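Local coordinates for phosphoglycerate kinase (PDB 4NG4), which catalyses the reversible transfer of a phosphoryl group between ATP and 3-phosphoglycerate, a step of glycolysis, at residues 24-29 with 62-67; 28-33 with 147-152; 68-73 with 122-127. All coordinates share one frame; numbering follows the deposited sequence.

Overall arrangement
All three contacts lie in the N-terminal, substrate-binding half of the kinase, on one six-stranded parallel sheet and the loops that leave it. Interactions 1 and 2 share Met28 and Ile29: strand 26-31 pairs with 64-69 along one edge and with 146-149 along the other, and the centres of the two contacts are about 12 Å apart. Interaction 3 takes over where strand 64-69 ends, about 13 Å from interaction 2 and 19 Å from interaction 1. Along the chain it follows interaction 1 and is nested within the loop that interaction 2 closes. The sheet thus brings the predicted 3-phosphoglycerate-binding loops together at the C-terminal ends of its strands.

Interaction 1 of 3, residues 24-29 with 62-67; sequences NKRVMI and KARVMI
Just ahead of strand 26-31, Lys25 O takes a 2.7 Å bond from Arg64 N. From there the backbone bonds alternate in direction: Val27 N gives to Arg64 O at 2.9 Å, Met66 N to Val27 O at 2.8 Å, and Ile29 N to Met66 O. Arg26 N bonds Asp145 OD2, and the backbone of Met28 bonds Ile146 and Val148 on the strand's other edge. Asn24 N reaches Lys62 O at 3.1 Å. Lys62, with positive phi, ends helix 46-60 in a Schellman motif, and the chain turns straight into strand 64-67; this is a beta-alpha-beta crossover of the Rossmann-like N-terminal domain, joining the neighbouring strands 26-31 and 64-69. The helix lies over Val65, Ile67 and Ile29. On that same face Val27 CG2 touches Ala63 CB at 3.7 Å.

The opposite face carries Arg26, Arg64, Met28 and Met66. Arg64 runs extended from CG to NE along Lys25 O, and its NE makes weak bonds to Asn24 O and, at 3.3 Å, to Asn24 OD1; NH2 adds another weak one to OD1. The amide and guanidinium planes stand 56° apart. Arg26 NH1 has a weak bond to Glu142 O. Met66 bends at chi3 (-82°), which brings CE to 3.7 Å from Arg26 CB.

Interaction 2 of 3, residues 28-33 with 147-152; sequences MIREDL and FVMDAF
This is a buried parallel strand pairing near the middle of the sheet, where 28-31 and 147-149 run side by side toward the C-terminal end that carries the predicted substrate loops. Val148 N donates to Met28 O at 2.8 Å in a nearly straight bond, Arg30 N to Val148 O at 3.0 Å, and Asp150 N to Arg30 O at 3.1 Å.

Phe147 and Arg30 share one face. With Phe147 CG anti to its own backbone N (chi1 178°), the ring leans forward over the neighbouring strand, from Met28 to Arg30: CD1 sits by Met28 O and CZ lies 3.8 Å from Arg30 CB. Arg30 lies alongside Met149, its CG 3.8 Å from SD, then bends at chi2 (74°) and carries its guanidinium away, NE to Ser161 OG and NH1 to His70 ND1; Ala151 CB packs against Arg30 CG at 4.0 Å. On the other face Ile29 CG1 meets Val148 CB at 4.2 Å. Beyond the last paired residues, Glu31 and Asp150 bring their carboxylates together, planes 85° apart, with Glu31 OE2 2.6 Å from Asp150 OD2. Asp150 is also held by Thr54 and by the backbone N of Leu177.

Helix 46-60 covers Ile29 and Glu31, helix 160-168 packs on Phe147 and Met149, helix 176-190 meets Asp150, and strand 64-69 borders strand 26-31 on its other edge.

Interaction 3 of 3, residues 68-73 with 122-127; sequences LSHLGR and NVRFNK
Two loops of the predicted 3-phosphoglycerate site meet here: 70-73, which follows strand 64-69, and the turn holding Arg124, beyond strand 117-120. Arg124 reaches across fully extended from CG to NE and lies alongside His70, the two pointing the same way. The imidazole CD2 sits over the centre of one guanidinium face, 3.6 Å from Arg124 CZ, with the planes 29° apart. His70 CG lies between its backbone N and carbonyl carbon (chi1 67°), which places the ring against the arginine. At the guanidinium edge, Arg124 NH1 gives a 2.8 Å bond to Gly72 O, tying the end of the side chain to the loop. Arg124 NH1 also lies over one face of the Arg73 guanidinium, planes 23° apart, a pairing that would suit an anionic substrate.

Asn122 bridges the two loops through its side-chain amide. Its ND2 donates 2.7 Å to Leu71 O, on a lone pair in the carbonyl plane, and also serves Phe83 O. Its OD1 accepts Arg124 N at 3.1 Å, an Asx turn that sets the start of the arginine's path, and takes a weak bond from Leu71 N. Closer to the sheet, Val123 N bonds Ser69 O at 3.1 Å, and Val123 CG1 packs 3.5 Å from Leu68 CG, the two side chains crossing at about a right angle.

Strand 26-31 and the loop after it adjoin 68-73: Leu68 pairs with Ile29 and Glu31, Ser69 OG bonds with Leu33 N, and Gly72 N donates to Asn34 OD1. The 122-127 turn leads on toward helix 134-142, which Asn126 touches.

Interaction 1 of 3, residues 24-29 with 62-67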
# COMPACT_ATOMS: atom_id res chain seq x y z
N ASN A 24 -30.62 -6.09 12.62
CA ASN A 24 -31.06 -5.22 13.73
C ASN A 24 -29.98 -4.90 14.76
O ASN A 24 -30.28 -4.40 15.84
CB ASN A 24 -32.29 -5.83 14.43
CG ASN A 24 -33.32 -4.79 14.81
OD1 ASN A 24 -33.15 -4.06 15.79
ND2 ASN A 24 -34.40 -4.73 14.05
N LYS A 25 -28.73 -5.17 14.42
CA LYS A 25 -27.63 -4.93 15.35
C LYS A 25 -27.04 -3.54 15.13
O LYS A 25 -27.26 -2.91 14.09
CB LYS A 25 -26.56 -6.01 15.21
CG LYS A 25 -26.92 -7.34 15.86
CD LYS A 25 -25.70 -8.24 16.00
CE LYS A 25 -25.89 -9.35 17.02
NZ LYS A 25 -24.57 -9.93 17.42
N ARG A 26 -26.31 -3.06 16.13
CA ARG A 26 -25.52 -1.83 15.99
C ARG A 26 -24.17 -2.23 15.45
O ARG A 26 -23.45 -3.00 16.09
CB ARG A 26 -25.35 -1.14 17.34
CG ARG A 26 -26.64 -0.59 17.94
CD ARG A 26 -26.35 0.03 19.29
NE ARG A 26 -26.10 -0.99 20.31
CZ ARG A 26 -25.29 -0.83 21.37
NH1 ARG A 26 -24.61 0.30 21.56
NH2 ARG A 26 -25.15 -1.83 22.24
N VAL A 27 -23.83 -1.71 14.27
CA VAL A 27 -22.62 -2.11 13.57
C VAL A 27 -21.75 -0.91 13.32
O VAL A 27 -22.18 0.07 12.71
CB VAL A 27 -22.94 -2.78 12.21
CG1 VAL A 27 -21.65 -3.10 11.46
CG2 VAL A 27 -23.77 -4.05 12.43
N MET A 28 -20.51 -1.01 13.78
CA MET A 28 -19.54 0.07 13.70
C MET A 28 -18.50 -0.31 12.65
O MET A 28 -17.69 -1.21 12.85
CB MET A 28 -18.91 0.25 15.08
CG MET A 28 -18.46 1.66 15.38
SD MET A 28 -17.90 1.83 17.09
CE MET A 28 -18.74 3.35 17.54
N ILE A 29 -18.55 0.38 11.50
CA ILE A 29 -17.64 0.11 10.38
C ILE A 29 -16.55 1.18 10.30
O ILE A 29 -16.85 2.34 10.01
CB ILE A 29 -18.40 0.09 9.04
CG1 ILE A 29 -19.55 -0.92 9.09
CG2 ILE A 29 -17.47 -0.26 7.89
CD1 ILE A 29 -20.46 -0.81 7.90
N LYS A 62 -30.09 -4.73 7.01
CA LYS A 62 -30.81 -3.94 8.02
C LYS A 62 -30.05 -3.82 9.34
O LYS A 62 -30.61 -3.93 10.44
CB LYS A 62 -32.26 -4.44 8.18
CG LYS A 62 -33.21 -3.72 7.23
CD LYS A 62 -34.45 -4.51 6.91
CE LYS A 62 -35.43 -3.65 6.13
NZ LYS A 62 -36.62 -4.42 5.68
N ALA A 63 -28.76 -3.56 9.21
CA ALA A 63 -27.93 -3.17 10.35
C ALA A 63 -28.30 -1.75 10.76
O ALA A 63 -28.91 -1.00 9.98
CB ALA A 63 -26.45 -3.25 9.98
N ARG A 64 -27.96 -1.40 11.99
CA ARG A 64 -27.98 -0.02 12.44
C ARG A 64 -26.55 0.47 12.29
O ARG A 64 -25.69 0.14 13.11
CB ARG A 64 -28.44 0.08 13.90
CG ARG A 64 -29.78 -0.61 14.19
CD ARG A 64 -29.85 -1.07 15.64
NE ARG A 64 -31.23 -1.37 16.04
CZ ARG A 64 -32.08 -0.50 16.59
NH1 ARG A 64 -31.72 0.76 16.83
NH2 ARG A 64 -33.30 -0.90 16.90
N VAL A 65 -26.28 1.24 11.24
CA VAL A 65 -24.89 1.47 10.81
C VAL A 65 -24.25 2.76 11.32
O VAL A 65 -24.75 3.85 11.07
CB VAL A 65 -24.78 1.44 9.26
CG1 VAL A 65 -23.49 2.11 8.80
CG2 VAL A 65 -24.84 0.01 8.75
N MET A 66 -23.12 2.61 12.01
CA MET A 66 -22.28 3.73 12.42
C MET A 66 -20.97 3.72 11.62
O MET A 66 -20.12 2.85 11.83
CB MET A 66 -21.97 3.64 13.91
CG MET A 66 -23.16 3.90 14.82
SD MET A 66 -22.84 3.41 16.53
CE MET A 66 -23.16 1.65 16.42
N ILE A 67 -20.82 4.68 10.71
CA ILE A 67 -19.65 4.73 9.84
C ILE A 67 -18.53 5.54 10.48
O ILE A 67 -18.70 6.72 10.77
CB ILE A 67 -19.97 5.35 8.47
CG1 ILE A 67 -21.15 4.61 7.80
CG2 ILE A 67 -18.73 5.31 7.58
CD1 ILE A 67 -21.71 5.34 6.60

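Interaction 2 of 3, residues 28-33 with 147-152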
# COMPACT_ATOMS: atom_id res chain seq x y z
N MET A 28 -20.51 -1.01 13.78
CA MET A 28 -19.54 0.07 13.70
C MET A 28 -18.50 -0.31 12.65
O MET A 28 -17.69 -1.21 12.85
CB MET A 28 -18.91 0.25 15.08
CG MET A 28 -18.46 1.66 15.38
SD MET A 28 -17.90 1.83 17.09
CE MET A 28 -18.74 3.35 17.54
N ILE A 29 -18.55 0.38 11.50
CA ILE A 29 -17.64 0.11 10.38
C ILE A 29 -16.55 1.18 10.30
O ILE A 29 -16.85 2.34 10.01
CB ILE A 29 -18.40 0.09 9.04
CG1 ILE A 29 -19.55 -0.92 9.09
CG2 ILE A 29 -17.47 -0.26 7.89
CD1 ILE A 29 -20.46 -0.81 7.90
N ARG A 30 -15.30 0.79 10.52
CA ARG A 30 -14.16 1.68 10.34
C ARG A 30 -13.75 1.66 8.88
O ARG A 30 -13.31 0.64 8.34
CB ARG A 30 -12.99 1.26 11.23
CG ARG A 30 -11.72 2.14 11.11
CD ARG A 30 -11.88 3.47 11.79
NE ARG A 30 -10.61 4.17 11.96
CZ ARG A 30 -10.01 4.91 11.04
NH1 ARG A 30 -10.53 5.06 9.83
NH2 ARG A 30 -8.85 5.49 11.31
N GLU A 31 -13.87 2.82 8.24
CA GLU A 31 -13.52 2.98 6.84
C GLU A 31 -12.43 4.05 6.68
O GLU A 31 -12.14 4.82 7.60
CB GLU A 31 -14.76 3.37 6.04
CG GLU A 31 -15.90 2.36 6.11
CD GLU A 31 -15.75 1.21 5.14
OE1 GLU A 31 -14.79 1.22 4.35
OE2 GLU A 31 -16.60 0.28 5.17
N ASP A 32 -11.81 4.06 5.49
CA ASP A 32 -10.83 5.06 5.08
C ASP A 32 -11.55 5.96 4.09
O ASP A 32 -11.56 5.73 2.89
CB ASP A 32 -9.60 4.39 4.46
CG ASP A 32 -8.51 5.38 4.04
OD1 ASP A 32 -8.65 6.61 4.24
OD2 ASP A 32 -7.48 4.94 3.49
N LEU A 33 -12.20 6.98 4.62
CA LEU A 33 -12.89 8.01 3.82
C LEU A 33 -12.08 9.31 3.80
O LEU A 33 -12.63 10.37 3.57
CB LEU A 33 -14.28 8.26 4.43
CG LEU A 33 -15.06 7.00 4.82
CD1 LEU A 33 -16.49 7.35 5.27
CD2 LEU A 33 -15.09 5.98 3.68
N PHE A 147 -18.03 -4.77 15.70
CA PHE A 147 -17.07 -3.86 15.07
C PHE A 147 -16.52 -4.50 13.81
O PHE A 147 -16.09 -5.65 13.84
CB PHE A 147 -15.92 -3.54 16.02
CG PHE A 147 -14.86 -2.66 15.42
CD1 PHE A 147 -15.18 -1.40 14.94
CD2 PHE A 147 -13.54 -3.09 15.32
CE1 PHE A 147 -14.22 -0.58 14.39
CE2 PHE A 147 -12.58 -2.28 14.76
CZ PHE A 147 -12.92 -1.02 14.30
N VAL A 148 -16.52 -3.73 12.72
CA VAL A 148 -16.01 -4.19 11.44
C VAL A 148 -14.82 -3.32 11.01
O VAL A 148 -15.02 -2.17 10.62
CB VAL A 148 -17.10 -4.14 10.36
CG1 VAL A 148 -16.60 -4.75 9.07
CG2 VAL A 148 -18.31 -4.88 10.83
N MET A 149 -13.61 -3.87 11.11
CA MET A 149 -12.41 -3.19 10.61
C MET A 149 -12.33 -3.40 9.12
O MET A 149 -11.92 -4.46 8.66
CB MET A 149 -11.14 -3.71 11.28
CG MET A 149 -9.83 -3.04 10.80
SD MET A 149 -9.94 -1.24 10.65
CE MET A 149 -8.23 -0.76 10.80
N ASP A 150 -12.70 -2.37 8.37
CA ASP A 150 -12.71 -2.40 6.92
C ASP A 150 -11.74 -1.35 6.37
O ASP A 150 -12.02 -0.76 5.33
CB ASP A 150 -14.13 -2.14 6.44
CG ASP A 150 -14.34 -2.45 4.97
OD1 ASP A 150 -13.87 -3.52 4.50
OD2 ASP A 150 -15.00 -1.63 4.29
N ALA A 151 -10.61 -1.13 7.05
CA ALA A 151 -9.68 -0.03 6.73
C ALA A 151 -8.18 -0.42 6.69
O ALA A 151 -7.38 0.03 7.53
CB ALA A 151 -9.91 1.11 7.71
N PHE A 152 -7.80 -1.25 5.70
CA PHE A 152 -6.42 -1.74 5.59
C PHE A 152 -5.37 -0.62 5.52
O PHE A 152 -4.26 -0.77 6.05
CB PHE A 152 -6.27 -2.67 4.38
CG PHE A 152 -4.90 -3.31 4.26
CD1 PHE A 152 -4.62 -4.50 4.92
CD2 PHE A 152 -3.91 -2.73 3.51
CE1 PHE A 152 -3.37 -5.10 4.82
CE2 PHE A 152 -2.66 -3.32 3.40
CZ PHE A 152 -2.39 -4.51 4.07

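Interaction 3 of 3, residues 68-73 with 122-127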
# COMPACT_ATOMS: atom_id res chain seq x y z
N LEU A 68 -17.37 4.92 10.65
CA LEU A 68 -16.26 5.53 11.38
C LEU A 68 -15.10 5.82 10.43
O LEU A 68 -14.78 5.00 9.57
CB LEU A 68 -15.84 4.56 12.49
CG LEU A 68 -15.38 5.16 13.81
CD1 LEU A 68 -16.46 6.04 14.48
CD2 LEU A 68 -14.96 4.01 14.71
N SER A 69 -14.49 7.00 10.53
CA SER A 69 -13.36 7.35 9.67
C SER A 69 -12.48 8.48 10.20
O SER A 69 -12.87 9.23 11.09
CB SER A 69 -13.82 7.73 8.26
OG SER A 69 -12.70 7.78 7.38
N HIS A 70 -11.28 8.56 9.63
CA HIS A 70 -10.38 9.65 9.95
C HIS A 70 -10.45 10.65 8.81
O HIS A 70 -11.06 10.38 7.78
CB HIS A 70 -8.96 9.13 10.21
CG HIS A 70 -8.29 8.56 9.01
ND1 HIS A 70 -8.59 7.31 8.52
CD2 HIS A 70 -7.32 9.06 8.20
CE1 HIS A 70 -7.84 7.06 7.46
NE2 HIS A 70 -7.07 8.11 7.24
N LEU A 71 -9.86 11.83 9.01
CA LEU A 71 -9.74 12.85 7.96
C LEU A 71 -8.61 13.79 8.34
O LEU A 71 -8.66 14.42 9.38
CB LEU A 71 -11.03 13.63 7.79
CG LEU A 71 -11.19 14.47 6.52
CD1 LEU A 71 -12.53 15.21 6.53
CD2 LEU A 71 -10.08 15.46 6.38
N GLY A 72 -7.59 13.85 7.50
CA GLY A 72 -6.44 14.68 7.78
C GLY A 72 -5.73 14.37 9.10
O GLY A 72 -5.78 13.25 9.61
N ARG A 73 -5.07 15.39 9.64
CA ARG A 73 -4.43 15.33 10.94
C ARG A 73 -4.82 16.56 11.76
O ARG A 73 -4.13 17.58 11.73
CB ARG A 73 -2.93 15.25 10.77
CG ARG A 73 -2.47 13.98 10.08
CD ARG A 73 -0.97 13.95 9.88
NE ARG A 73 -0.57 12.84 9.02
CZ ARG A 73 -0.50 11.56 9.40
NH1 ARG A 73 -0.80 11.19 10.64
NH2 ARG A 73 -0.13 10.63 8.54
N ASN A 122 -14.99 12.84 12.40
CA ASN A 122 -13.54 12.54 12.44
C ASN A 122 -13.06 11.97 13.79
O ASN A 122 -13.12 12.62 14.82
CB ASN A 122 -12.77 13.84 12.10
CG ASN A 122 -11.33 13.60 11.75
OD1 ASN A 122 -10.78 12.50 11.94
ND2 ASN A 122 -10.69 14.63 11.22
N VAL A 123 -12.60 10.73 13.76
CA VAL A 123 -12.19 10.02 14.97
C VAL A 123 -10.93 10.59 15.58
O VAL A 123 -10.65 10.34 16.74
CB VAL A 123 -11.87 8.56 14.69
CG1 VAL A 123 -13.13 7.82 14.35
CG2 VAL A 123 -10.83 8.45 13.58
N ARG A 124 -10.15 11.29 14.77
CA ARG A 124 -8.91 11.91 15.21
C ARG A 124 -9.09 13.21 16.00
O ARG A 124 -8.11 13.80 16.43
CB ARG A 124 -8.01 12.14 14.00
CG ARG A 124 -7.52 10.86 13.38
CD ARG A 124 -6.40 11.11 12.40
NE ARG A 124 -5.86 9.86 11.90
CZ ARG A 124 -5.03 9.75 10.88
NH1 ARG A 124 -4.62 10.81 10.19
NH2 ARG A 124 -4.61 8.55 10.53
N PHE A 125 -10.34 13.64 16.18
CA PHE A 125 -10.63 14.75 17.08
C PHE A 125 -10.52 14.31 18.53
O PHE A 125 -10.16 15.12 19.38
CB PHE A 125 -12.02 15.33 16.85
CG PHE A 125 -12.13 16.20 15.62
CD1 PHE A 125 -11.20 17.21 15.36
CD2 PHE A 125 -13.19 16.03 14.75
CE1 PHE A 125 -11.32 18.03 14.23
CE2 PHE A 125 -13.32 16.83 13.62
CZ PHE A 125 -12.38 17.84 13.36
N ASN A 126 -10.82 13.04 18.79
CA ASN A 126 -10.90 12.53 20.16
C ASN A 126 -9.52 12.50 20.84
O ASN A 126 -8.60 11.83 20.35
CB ASN A 126 -11.51 11.12 20.17
CG ASN A 126 -12.95 11.09 19.65
OD1 ASN A 126 -13.74 12.00 19.90
ND2 ASN A 126 -13.30 10.03 18.96
N LYS A 127 -9.40 13.24 21.96
CA LYS A 127 -8.31 13.02 22.92
C LYS A 127 -8.10 11.51 23.10
O LYS A 127 -8.99 10.82 23.64
CB LYS A 127 -8.64 13.63 24.30
CG LYS A 127 -8.18 15.07 24.56
CD LYS A 127 -8.47 15.46 26.03
CE LYS A 127 -7.84 16.79 26.46
NZ LYS A 127 -8.83 17.89 26.55